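Local coordinates for thiamin pyrophosphokinase family protein (Enterococcus faecalis, PDB 3MEL) that probably transfers pyrophosphate from ATP to thiamine, and binds thiamine diphosphate and magnesium, at residues S2-V7 with A94-I99; D24-I29 with D40-L45; T162-L167 with G204-I209; L156-L161 with A197-D202. All blocks are in the same frame, centred on the assembly; numbering follows the deposited sequence.

Contact 1. Residues S2-V7 with A94-I99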
loop_
_atom_site.group_PDB
_atom_site.type_symbol
_atom_site.label_atom_id
_atom_site.label_comp_id
_atom_site.label_asym_id
_atom_site.label_seq_id
_atom_site.Cartn_x
_atom_site.Cartn_y
_atom_site.Cartn_z
ATOM N N SER A 2 9.006 -16.246 21.247
ATOM C CA SER A 2 9.992 -16.377 20.178
ATOM C C SER A 2 9.741 -15.343 19.096
ATOM O O SER A 2 8.606 -15.035 18.795
ATOM C CB SER A 2 9.936 -17.787 19.589
ATOM O OG SER A 2 8.597 -18.247 19.549
ATOM N N ARG A 3 10.795 -14.796 18.516
ATOM C CA ARG A 3 10.607 -13.905 17.390
ATOM C C ARG A 3 11.452 -14.332 16.209
ATOM O O ARG A 3 12.576 -14.804 16.390
ATOM C CB ARG A 3 10.960 -12.485 17.786
ATOM C CG ARG A 3 10.106 -11.968 18.899
ATOM C CD ARG A 3 10.449 -10.531 19.194
ATOM N NE ARG A 3 9.717 -10.058 20.359
ATOM C CZ ARG A 3 10.222 -10.015 21.585
ATOM N NH1 ARG A 3 11.472 -10.410 21.803
ATOM N NH2 ARG A 3 9.478 -9.571 22.588
ATOM N N VAL A 4 10.918 -14.184 15.002
ATOM C CA VAL A 4 11.710 -14.474 13.823
ATOM C C VAL A 4 11.763 -13.247 12.956
ATOM O O VAL A 4 10.769 -12.558 12.818
ATOM C CB VAL A 4 11.120 -15.619 13.020
ATOM C CG1 VAL A 4 12.020 -15.934 11.836
ATOM C CG2 VAL A 4 10.910 -16.851 13.910
ATOM N N LEU A 5 12.920 -12.963 12.377
ATOM C CA LEU A 5 13.070 -11.786 11.519
ATOM C C LEU A 5 13.311 -12.149 10.054
ATOM O O LEU A 5 14.255 -12.866 9.760
ATOM C CB LEU A 5 14.236 -10.935 11.998
ATOM C CG LEU A 5 14.485 -9.706 11.136
ATOM C CD1 LEU A 5 13.420 -8.665 11.408
ATOM C CD2 LEU A 5 15.845 -9.130 11.403
ATOM N N LEU A 6 12.476 -11.642 9.139
ATOM C CA LEU A 6 12.612 -11.947 7.702
ATOM C C LEU A 6 13.032 -10.722 6.888
ATOM O O LEU A 6 12.555 -9.635 7.142
ATOM C CB LEU A 6 11.316 -12.540 7.143
ATOM C CG LEU A 6 10.769 -13.782 7.850
ATOM C CD1 LEU A 6 10.088 -13.366 9.147
ATOM C CD2 LEU A 6 9.811 -14.563 6.977
ATOM N N VAL A 7 13.922 -10.894 5.915
ATOM C CA VAL A 7 14.473 -9.749 5.183
ATOM C C VAL A 7 14.316 -9.843 3.651
ATOM O O VAL A 7 15.027 -10.579 2.977
ATOM C CB VAL A 7 15.956 -9.529 5.544
ATOM C CG1 VAL A 7 16.462 -8.241 4.956
ATOM C CG2 VAL A 7 16.140 -9.541 7.065
ATOM N N ALA A 94 6.087 -18.378 16.657
ATOM C CA ALA A 94 6.924 -17.195 16.730
ATOM C C ALA A 94 6.298 -16.028 15.990
ATOM O O ALA A 94 5.572 -16.209 15.005
ATOM C CB ALA A 94 8.311 -17.491 16.168
ATOM N N GLU A 95 6.618 -14.832 16.473
ATOM C CA GLU A 95 6.130 -13.599 15.906
ATOM C C GLU A 95 6.972 -13.145 14.724
ATOM O O GLU A 95 8.059 -12.606 14.900
ATOM C CB GLU A 95 6.152 -12.532 16.977
ATOM C CG GLU A 95 5.642 -11.203 16.510
ATOM C CD GLU A 95 6.272 -10.080 17.266
ATOM O OE1 GLU A 95 7.504 -9.911 17.146
ATOM O OE2 GLU A 95 5.534 -9.376 17.976
HETATM N N MSE A 96 6.436 -13.328 13.521
HETATM C CA MSE A 96 7.141 -13.030 12.278
HETATM C C MSE A 96 7.194 -11.558 11.902
HETATM O O MSE A 96 6.185 -10.929 11.623
HETATM C CB MSE A 96 6.478 -13.806 11.164
HETATM C CG MSE A 96 6.233 -15.239 11.555
HETATM SE SE MSE A 96 7.845 -16.322 11.296
HETATM C CE MSE A 96 7.337 -17.825 12.409
ATOM N N THR A 97 8.395 -11.018 11.871
ATOM C CA THR A 97 8.597 -9.628 11.519
ATOM C C THR A 97 9.208 -9.568 10.138
ATOM O O THR A 97 10.294 -10.093 9.900
ATOM C CB THR A 97 9.540 -8.940 12.525
ATOM O OG1 THR A 97 8.976 -9.020 13.840
ATOM C CG2 THR A 97 9.771 -7.493 12.152
ATOM N N ILE A 98 8.506 -8.930 9.217
ATOM C CA ILE A 98 8.999 -8.846 7.857
ATOM C C ILE A 98 9.470 -7.453 7.539
ATOM O O ILE A 98 8.676 -6.533 7.453
ATOM C CB ILE A 98 7.930 -9.262 6.845
ATOM C CG1 ILE A 98 7.429 -10.673 7.154
ATOM C CG2 ILE A 98 8.485 -9.203 5.430
ATOM C CD1 ILE A 98 6.474 -11.210 6.091
ATOM N N ILE A 99 10.769 -7.291 7.359
ATOM C CA ILE A 99 11.288 -6.011 6.920
ATOM C C ILE A 99 11.873 -6.099 5.502
ATOM O O ILE A 99 12.140 -7.190 4.994
ATOM C CB ILE A 99 12.335 -5.458 7.894
ATOM C CG1 ILE A 99 13.636 -6.257 7.793
ATOM C CG2 ILE A 99 11.776 -5.451 9.313
ATOM C CD1 ILE A 99 14.824 -5.601 8.447
#
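With CG2 of V4 beside the backbone N and CG1 anti to it (chi1 -177°), V4 turns CG2 to the methyl of A94, 3.5 Å from its CB, while V4 CB lies alongside the selenium of M96. The selenomethionine chain is bent at chi2 (-83°), which folds SE back beside V4, and the two side chains run side by side, pointing the same way. On the same face of the sheet L6 brings its CD1 branch to the T97 backbone, 3.4 Å from T97 O, and close to CB of M96 and CG1 of I98. Five backbone hydrogen bonds join the two strands in register, R3 opposite E95 and V7 opposite I99. The straightest is L6 N to T97 O, 2.8 Å, with 174° at the hydrogen; V4 N to E95 O is longer, 3.3 Å, its donor standing above the carbonyl plane. This is parallel pairing at the centre of a Rossmann-like alpha/beta sheet, where strand 3-7 has strand 26-29 on its other flank and helix 79-90 packs against M96 through L84 and L88. The opposite face carries R3, L5 and V7 with E95, T97 and I99. There L5 CD1 meets T97 CG2 at 3.9 Å and also touches CG2 of I99. At the exposed end R3, extended from CG to NE, lies alongside E95; the salt bridge from R3 NE to E95 OE1 is long, 3.9 Å, and the carboxylate's stronger partner is R129.

Contact 2. Residues D24-I29 with D40-L45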
loop_
_atom_site.group_PDB
_atom_site.type_symbol
_atom_site.label_atom_id
_atom_site.label_comp_id
_atom_site.label_asym_id
_atom_site.label_seq_id
_atom_site.Cartn_x
_atom_site.Cartn_y
_atom_site.Cartn_z
ATOM N N ASP A 24 15.390 -14.801 17.355
ATOM C CA ASP A 24 15.952 -16.122 17.608
ATOM C C ASP A 24 16.264 -16.865 16.310
ATOM O O ASP A 24 16.677 -18.021 16.346
ATOM C CB ASP A 24 14.953 -16.971 18.388
ATOM C CG ASP A 24 14.540 -16.339 19.684
ATOM O OD1 ASP A 24 15.424 -16.004 20.499
ATOM O OD2 ASP A 24 13.323 -16.180 19.892
ATOM N N TYR A 25 16.059 -16.209 15.172
ATOM C CA TYR A 25 16.169 -16.861 13.879
ATOM C C TYR A 25 16.127 -15.779 12.811
ATOM O O TYR A 25 15.228 -14.944 12.813
ATOM C CB TYR A 25 14.997 -17.830 13.698
ATOM C CG TYR A 25 15.164 -18.858 12.597
ATOM C CD1 TYR A 25 16.151 -19.838 12.681
ATOM C CD2 TYR A 25 14.319 -18.871 11.477
ATOM C CE1 TYR A 25 16.307 -20.785 11.678
ATOM C CE2 TYR A 25 14.463 -19.824 10.478
ATOM C CZ TYR A 25 15.458 -20.773 10.589
ATOM O OH TYR A 25 15.623 -21.723 9.609
ATOM N N PHE A 26 17.097 -15.785 11.902
ATOM C CA PHE A 26 17.161 -14.767 10.863
ATOM C C PHE A 26 16.970 -15.375 9.481
ATOM O O PHE A 26 17.651 -16.333 9.114
ATOM C CB PHE A 26 18.484 -14.004 10.928
ATOM C CG PHE A 26 18.649 -13.177 12.170
ATOM C CD1 PHE A 26 18.791 -11.806 12.095
ATOM C CD2 PHE A 26 18.674 -13.772 13.426
ATOM C CE1 PHE A 26 18.964 -11.036 13.239
ATOM C CE2 PHE A 26 18.844 -13.012 14.570
ATOM C CZ PHE A 26 18.981 -11.637 14.471
ATOM N N VAL A 27 16.043 -14.794 8.718
ATOM C CA VAL A 27 15.620 -15.328 7.428
ATOM C C VAL A 27 15.873 -14.323 6.314
ATOM O O VAL A 27 15.379 -13.213 6.355
ATOM C CB VAL A 27 14.130 -15.690 7.447
ATOM C CG1 VAL A 27 13.724 -16.381 6.146
ATOM C CG2 VAL A 27 13.828 -16.589 8.611
ATOM N N GLY A 28 16.659 -14.723 5.321
ATOM C CA GLY A 28 16.923 -13.885 4.174
ATOM C C GLY A 28 15.973 -14.274 3.061
ATOM O O GLY A 28 15.638 -15.444 2.891
ATOM N N ILE A 29 15.518 -13.287 2.306
ATOM C CA ILE A 29 14.671 -13.544 1.155
ATOM C C ILE A 29 15.350 -12.964 -0.072
ATOM O O ILE A 29 15.523 -11.751 -0.173
ATOM C CB ILE A 29 13.294 -12.909 1.338
ATOM C CG1 ILE A 29 12.654 -13.409 2.641
ATOM C CG2 ILE A 29 12.427 -13.219 0.157
ATOM C CD1 ILE A 29 11.333 -12.758 2.981
ATOM N N ASP A 40 26.422 -7.489 8.929
ATOM C CA ASP A 40 27.077 -8.272 9.959
ATOM C C ASP A 40 26.080 -9.017 10.847
ATOM O O ASP A 40 26.368 -9.321 11.991
ATOM C CB ASP A 40 28.000 -7.366 10.778
ATOM C CG ASP A 40 29.362 -8.004 11.061
ATOM O OD1 ASP A 40 29.401 -9.208 11.418
ATOM O OD2 ASP A 40 30.396 -7.299 10.941
ATOM N N LEU A 41 24.914 -9.332 10.307
ATOM C CA LEU A 41 23.888 -10.078 11.040
ATOM C C LEU A 41 23.844 -11.537 10.584
ATOM O O LEU A 41 24.390 -11.872 9.532
ATOM C CB LEU A 41 22.510 -9.427 10.828
ATOM C CG LEU A 41 22.097 -8.253 11.725
ATOM C CD1 LEU A 41 20.913 -7.509 11.136
ATOM C CD2 LEU A 41 21.771 -8.747 13.122
ATOM N N PRO A 42 23.192 -12.415 11.370
ATOM C CA PRO A 42 23.134 -13.832 10.968
ATOM C C PRO A 42 22.234 -14.101 9.748
ATOM O O PRO A 42 21.400 -13.279 9.357
ATOM C CB PRO A 42 22.574 -14.543 12.218
ATOM C CG PRO A 42 22.711 -13.569 13.327
ATOM C CD PRO A 42 22.598 -12.207 12.699
ATOM N N LEU A 43 22.437 -15.262 9.138
ATOM C CA LEU A 43 21.598 -15.731 8.043
ATOM C C LEU A 43 21.447 -17.191 8.312
ATOM O O LEU A 43 22.395 -17.935 8.172
ATOM C CB LEU A 43 22.284 -15.526 6.692
ATOM C CG LEU A 43 21.605 -16.122 5.462
ATOM C CD1 LEU A 43 20.214 -15.531 5.265
ATOM C CD2 LEU A 43 22.467 -15.918 4.220
ATOM N N GLN A 44 20.270 -17.607 8.736
ATOM C CA GLN A 44 20.086 -18.995 9.099
ATOM C C GLN A 44 19.163 -19.729 8.130
ATOM O O GLN A 44 19.155 -20.968 8.087
ATOM C CB GLN A 44 19.578 -19.100 10.534
ATOM C CG GLN A 44 20.560 -18.557 11.545
ATOM C CD GLN A 44 19.901 -18.241 12.850
ATOM O OE1 GLN A 44 19.906 -19.038 13.772
ATOM N NE2 GLN A 44 19.294 -17.083 12.921
ATOM N N LEU A 45 18.388 -18.959 7.366
ATOM C CA LEU A 45 17.482 -19.512 6.355
ATOM C C LEU A 45 17.469 -18.603 5.126
ATOM O O LEU A 45 17.140 -17.425 5.239
ATOM C CB LEU A 45 16.073 -19.680 6.927
ATOM C CG LEU A 45 14.965 -20.277 6.054
ATOM C CD1 LEU A 45 15.295 -21.700 5.632
ATOM C CD2 LEU A 45 13.616 -20.226 6.780
#
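One face of the F26 ring is covered by P42, whose CD stands 3.8 Å from the ring centroid and 11° off the normal, a CH-pi contact. L41 reaches the same ring obliquely, its CD2 3.6 Å from F26 CE1, and the two side chains cross at about a right angle. The Y25 ring is met near its plane by L45, where L45 CD2 lies 3.8 Å from Y25 CE2 and L45 CB comes close to Y25 OH. CG of Y25 is placed anti to the backbone N (chi1 -164°), which swings the ring over to L45 although its CB does not lead there. Backbone bonds complete the contact. F26 O accepts from two amides, Q44 N at 2.9 Å and L45 N at 3.2 Å, the second bond noticeably bent. G28 N donates to L45 O at 2.7 Å. Only V27 and L45 form a true parallel bridge, with V27 CG1 and L45 CD2 side by side. L43 CD1 rests 3.6 Å from G28 N, over a backbone that bears no side chain. The contact thus marks where the chain, after the Schellman turn ending helix 32-37, rejoins the parallel sheet: F26 and L43 pack on L36 of that helix, V27 touches V4 and L6 of the adjacent strand 3-7, and strand 45-48 continues beside strand 26-29.

Contact 3. Residues T162-L167 with G204-I209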
loop_
_atom_site.group_PDB
_atom_site.type_symbol
_atom_site.label_atom_id
_atom_site.label_comp_id
_atom_site.label_asym_id
_atom_site.label_seq_id
_atom_site.Cartn_x
_atom_site.Cartn_y
_atom_site.Cartn_z
ATOM N N THR A 162 -11.505 -5.274 5.179
ATOM C CA THR A 162 -12.781 -5.774 4.730
ATOM C C THR A 162 -13.861 -4.947 5.378
ATOM O O THR A 162 -13.592 -4.231 6.333
ATOM C CB THR A 162 -12.989 -7.176 5.240
ATOM O OG1 THR A 162 -13.122 -7.117 6.661
ATOM C CG2 THR A 162 -11.819 -8.051 4.859
ATOM N N PRO A 163 -15.104 -5.072 4.893
ATOM C CA PRO A 163 -16.167 -4.428 5.668
ATOM C C PRO A 163 -16.064 -4.903 7.121
ATOM O O PRO A 163 -16.003 -6.119 7.350
ATOM C CB PRO A 163 -17.455 -4.982 5.036
ATOM C CG PRO A 163 -17.048 -5.626 3.760
ATOM C CD PRO A 163 -15.625 -6.030 3.902
ATOM N N VAL A 164 -16.027 -3.973 8.076
ATOM C CA VAL A 164 -15.989 -4.319 9.503
ATOM C C VAL A 164 -17.325 -3.980 10.183
ATOM O O VAL A 164 -18.042 -3.097 9.739
ATOM C CB VAL A 164 -14.785 -3.643 10.236
ATOM C CG1 VAL A 164 -15.056 -3.478 11.722
ATOM C CG2 VAL A 164 -13.526 -4.434 10.026
ATOM N N GLU A 165 -17.654 -4.701 11.251
ATOM C CA GLU A 165 -18.894 -4.469 11.981
ATOM C C GLU A 165 -18.674 -4.115 13.453
ATOM O O GLU A 165 -17.818 -4.701 14.123
ATOM C CB GLU A 165 -19.805 -5.682 11.884
ATOM C CG GLU A 165 -20.669 -5.707 10.640
ATOM C CD GLU A 165 -21.544 -6.945 10.588
ATOM O OE1 GLU A 165 -21.418 -7.791 11.509
ATOM O OE2 GLU A 165 -22.351 -7.073 9.633
ATOM N N ASN A 166 -19.471 -3.162 13.946
ATOM C CA ASN A 166 -19.458 -2.755 15.350
ATOM C C ASN A 166 -18.051 -2.400 15.786
ATOM O O ASN A 166 -17.484 -3.040 16.664
ATOM C CB ASN A 166 -20.055 -3.860 16.240
ATOM C CG ASN A 166 -20.309 -3.404 17.669
ATOM O OD1 ASN A 166 -20.656 -2.246 17.926
ATOM N ND2 ASN A 166 -20.134 -4.325 18.613
ATOM N N LEU A 167 -17.477 -1.381 15.160
ATOM C CA LEU A 167 -16.111 -0.985 15.477
ATOM C C LEU A 167 -16.084 0.120 16.525
ATOM O O LEU A 167 -16.374 1.282 16.214
ATOM C CB LEU A 167 -15.357 -0.539 14.215
ATOM C CG LEU A 167 -13.963 0.045 14.464
ATOM C CD1 LEU A 167 -13.136 -0.891 15.300
ATOM C CD2 LEU A 167 -13.265 0.368 13.178
ATOM N N GLY A 204 -14.782 -9.104 10.388
ATOM C CA GLY A 204 -13.871 -8.530 9.415
ATOM C C GLY A 204 -12.422 -8.623 9.845
ATOM O O GLY A 204 -12.081 -9.348 10.771
HETATM N N MSE A 205 -11.553 -7.894 9.162
HETATM C CA MSE A 205 -10.174 -7.885 9.571
HETATM C C MSE A 205 -9.560 -6.520 9.461
HETATM O O MSE A 205 -9.743 -5.824 8.475
HETATM C CB MSE A 205 -9.355 -8.891 8.790
HETATM C CG MSE A 205 -8.519 -9.772 9.703
HETATM SE SE MSE A 205 -7.066 -10.624 8.756
HETATM C CE MSE A 205 -6.291 -9.077 7.871
ATOM N N ILE A 206 -8.827 -6.142 10.501
ATOM C CA ILE A 206 -8.213 -4.828 10.552
ATOM C C ILE A 206 -6.704 -4.939 10.644
ATOM O O ILE A 206 -6.143 -5.881 11.229
ATOM C CB ILE A 206 -8.742 -3.984 11.725
ATOM C CG1 ILE A 206 -10.269 -4.014 11.748
ATOM C CG2 ILE A 206 -8.235 -2.551 11.620
ATOM C CD1 ILE A 206 -10.863 -3.415 12.986
ATOM N N ALA A 207 -6.060 -3.965 10.027
ATOM C CA ALA A 207 -4.629 -3.852 10.083
ATOM C C ALA A 207 -4.361 -2.622 10.906
ATOM O O ALA A 207 -4.585 -1.504 10.447
ATOM C CB ALA A 207 -4.050 -3.686 8.673
ATOM N N VAL A 208 -3.913 -2.807 12.135
ATOM C CA VAL A 208 -3.556 -1.651 12.918
ATOM C C VAL A 208 -2.208 -1.177 12.406
ATOM O O VAL A 208 -1.273 -1.977 12.286
ATOM C CB VAL A 208 -3.511 -1.995 14.406
ATOM C CG1 VAL A 208 -2.894 -0.860 15.199
ATOM C CG2 VAL A 208 -4.913 -2.314 14.898
ATOM N N ILE A 209 -2.107 0.106 12.070
ATOM C CA ILE A 209 -0.851 0.655 11.555
ATOM C C ILE A 209 -0.354 1.845 12.362
ATOM O O ILE A 209 -1.100 2.788 12.587
ATOM C CB ILE A 209 -0.965 1.080 10.066
ATOM C CG1 ILE A 209 -1.188 -0.136 9.161
ATOM C CG2 ILE A 209 0.277 1.839 9.625
ATOM C CD1 ILE A 209 -1.353 0.223 7.706
#
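I206 reaches across to V164 and L167 as its chain runs outward. From CB it places CG1 beside the backbone N (chi1 -49°), and that CG1 meets V164 CG2 at 3.7 Å, the two side chains crossing at about a right angle. Beyond it CD1 lies 4.1 Å from V164 CG2 and meets L167 CD1 tip to tip at the same distance. The polar part of the contact belongs to T162. Its OG1 accepts the amide of M205, with M205 N 3.1 Å away and 150° at the hydrogen, and also donates to P163 O in its own segment, so the hydroxyl both accepts and donates. That second bond is oblique, its donor well above the carbonyl plane. G204 has a positive phi (107°), a backbone shape that glycine adopts readily. The chain leaves strand 155-160 here and turns a corner at N166, where N166 and L167 face Q179 in a G1 beta bulge, before entering the three-stranded sheet. Such corner packing, with aliphatic side chains meeting where the chain passes from one sheet to the other, is consistent with the beta-sandwich of the domain assigned to vitamin B1 binding in this family.

Contact 4. Residues L156-L161 with A197-D202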
loop_
_atom_site.group_PDB
_atom_site.type_symbol
_atom_site.label_atom_id
_atom_site.label_comp_id
_atom_site.label_asym_id
_atom_site.label_seq_id
_atom_site.Cartn_x
_atom_site.Cartn_y
_atom_site.Cartn_z
ATOM N N LEU A 156 -1.572 6.667 14.592
ATOM C CA LEU A 156 -2.255 5.394 14.758
ATOM C C LEU A 156 -3.339 5.273 13.679
ATOM O O LEU A 156 -3.963 6.255 13.298
ATOM C CB LEU A 156 -2.869 5.313 16.160
ATOM C CG LEU A 156 -3.741 4.112 16.552
ATOM C CD1 LEU A 156 -2.998 2.766 16.446
ATOM C CD2 LEU A 156 -4.332 4.309 17.940
ATOM N N ALA A 157 -3.563 4.077 13.169
ATOM C CA ALA A 157 -4.522 3.926 12.092
ATOM C C ALA A 157 -5.255 2.607 12.207
ATOM O O ALA A 157 -4.671 1.569 12.540
ATOM C CB ALA A 157 -3.835 4.022 10.770
ATOM N N TYR A 158 -6.554 2.661 11.965
ATOM C CA TYR A 158 -7.326 1.444 11.828
ATOM C C TYR A 158 -7.743 1.297 10.376
ATOM O O TYR A 158 -8.631 1.997 9.875
ATOM C CB TYR A 158 -8.516 1.436 12.775
ATOM C CG TYR A 158 -8.088 1.437 14.223
ATOM C CD1 TYR A 158 -7.921 0.251 14.921
ATOM C CD2 TYR A 158 -7.835 2.632 14.886
ATOM C CE1 TYR A 158 -7.509 0.259 16.250
ATOM C CE2 TYR A 158 -7.443 2.653 16.187
ATOM C CZ TYR A 158 -7.277 1.467 16.872
ATOM O OH TYR A 158 -6.877 1.511 18.182
ATOM N N CYS A 159 -7.037 0.404 9.694
ATOM C CA CYS A 159 -7.254 0.145 8.287
ATOM C C CYS A 159 -8.100 -1.111 8.177
ATOM O O CYS A 159 -7.639 -2.199 8.493
ATOM C CB CYS A 159 -5.904 -0.029 7.613
ATOM S SG CYS A 159 -4.875 1.437 7.783
ATOM N N CYS A 160 -9.361 -0.951 7.806
ATOM C CA CYS A 160 -10.262 -2.083 7.679
ATOM C C CYS A 160 -10.084 -2.713 6.311
ATOM O O CYS A 160 -10.436 -2.108 5.296
ATOM C CB CYS A 160 -11.707 -1.630 7.855
ATOM S SG CYS A 160 -11.982 -0.807 9.423
ATOM N N LEU A 161 -9.535 -3.919 6.276
ATOM C CA LEU A 161 -9.220 -4.541 5.008
ATOM C C LEU A 161 -10.491 -5.077 4.347
ATOM O O LEU A 161 -10.555 -5.282 3.111
ATOM C CB LEU A 161 -8.187 -5.640 5.207
ATOM C CG LEU A 161 -6.895 -5.123 5.834
ATOM C CD1 LEU A 161 -5.949 -6.284 6.110
ATOM C CD2 LEU A 161 -6.255 -4.056 4.943
ATOM N N ALA A 197 -3.790 2.439 23.264
ATOM C CA ALA A 197 -5.153 2.692 22.831
ATOM C C ALA A 197 -5.903 1.378 22.939
ATOM O O ALA A 197 -5.312 0.354 23.259
ATOM C CB ALA A 197 -5.171 3.221 21.428
ATOM N N ALA A 198 -7.209 1.407 22.715
ATOM C CA ALA A 198 -7.977 0.171 22.701
ATOM C C ALA A 198 -9.068 0.218 21.631
ATOM O O ALA A 198 -9.454 1.298 21.182
ATOM C CB ALA A 198 -8.564 -0.111 24.069
ATOM N N PHE A 199 -9.539 -0.956 21.208
ATOM C CA PHE A 199 -10.577 -1.052 20.185
ATOM C C PHE A 199 -11.137 -2.461 20.108
ATOM O O PHE A 199 -10.492 -3.421 20.528
ATOM C CB PHE A 199 -10.026 -0.666 18.813
ATOM C CG PHE A 199 -9.247 -1.770 18.137
ATOM C CD1 PHE A 199 -9.832 -2.540 17.139
ATOM C CD2 PHE A 199 -7.928 -2.036 18.499
ATOM C CE1 PHE A 199 -9.117 -3.561 16.502
ATOM C CE2 PHE A 199 -7.193 -3.059 17.866
ATOM C CZ PHE A 199 -7.791 -3.822 16.866
ATOM N N SER A 200 -12.336 -2.582 19.548
ATOM C CA SER A 200 -12.977 -3.882 19.393
ATOM C C SER A 200 -13.934 -3.896 18.204
ATOM O O SER A 200 -14.333 -2.841 17.701
ATOM C CB SER A 200 -13.690 -4.314 20.684
ATOM O OG SER A 200 -14.194 -3.198 21.399
ATOM N N PHE A 201 -14.266 -5.102 17.749
ATOM C CA PHE A 201 -15.127 -5.296 16.595
ATOM C C PHE A 201 -15.553 -6.757 16.474
ATOM O O PHE A 201 -14.925 -7.646 17.060
ATOM C CB PHE A 201 -14.463 -4.770 15.318
ATOM C CG PHE A 201 -13.229 -5.524 14.890
ATOM C CD1 PHE A 201 -13.282 -6.430 13.839
ATOM C CD2 PHE A 201 -12.011 -5.293 15.494
ATOM C CE1 PHE A 201 -12.154 -7.109 13.427
ATOM C CE2 PHE A 201 -10.878 -5.970 15.079
ATOM C CZ PHE A 201 -10.950 -6.881 14.048
ATOM N N ASP A 202 -16.631 -7.003 15.736
ATOM C CA ASP A 202 -17.256 -8.323 15.723
ATOM C C ASP A 202 -16.944 -9.110 14.469
ATOM O O ASP A 202 -16.996 -10.334 14.483
ATOM C CB ASP A 202 -18.780 -8.207 15.841
ATOM C CG ASP A 202 -19.241 -7.667 17.189
ATOM O OD1 ASP A 202 -18.430 -7.603 18.142
ATOM O OD2 ASP A 202 -20.437 -7.308 17.281
#
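Aromatic packing dominates where Y158 meets F199. The edge of the tyrosine points at the face of the phenylalanine, with centroids 4.8 Å apart and planes at 61°, a T-shaped pair tilted from the perpendicular. Atom CE1 of Y158 does the touching, above the F199 ring and offset toward the CG-CD2 bond. F199 holds CG between its backbone N and carbonyl carbon (chi1 80°), which presents the ring face to the other strand. The phenol oxygen runs on past the ring, with Y158 OH 3.7 Å from F199 CD2 and 4.0 Å from A197 CB. Aliphatic contact joins it there: the same A197 CB also takes L156 CD2, at 3.7 Å. Backbone hydrogen bonding is absent between these segments: strands 156-160 and 197-200 run nearly parallel, 10° apart, but their axes are 10.4 Å from each other, so that side chains alone span the gap. V208 of strand 206-211, L167 and L169 of strand 167-170, and Y140, whose ring also meets F199 edge-to-face, pack here as well. Two sheets facing each other at about this spacing, with apolar and aromatic side chains packed between them, are consistent with the hydrophobic interior of a beta-sandwich, here that of the domain assigned to vitamin B1 binding in this family.

Overall arrangement
The four contacts divide between two parts of one chain. Contacts 1 and 2 touch through strands 3-7 and 26-29, neighbours in the parallel part of the large mixed sheet, with contact 2 nested in the loop closed by contact 1; both depend on main-chain bonding, though contact 2 adds aromatic packing over a loop. Contacts 3 and 4 lie on the opposite side of the chain's centre from contact 2, about 33 and 32 Å away between centres, and cross along the chain. Contact 4, and L167 with I206 in contact 3, join the large sheet to the three-stranded one by side chains. Contacts 1, 2 and 4 are buried; contact 3 is only partly so and mixes a hydroxyl bond with aliphatic packing.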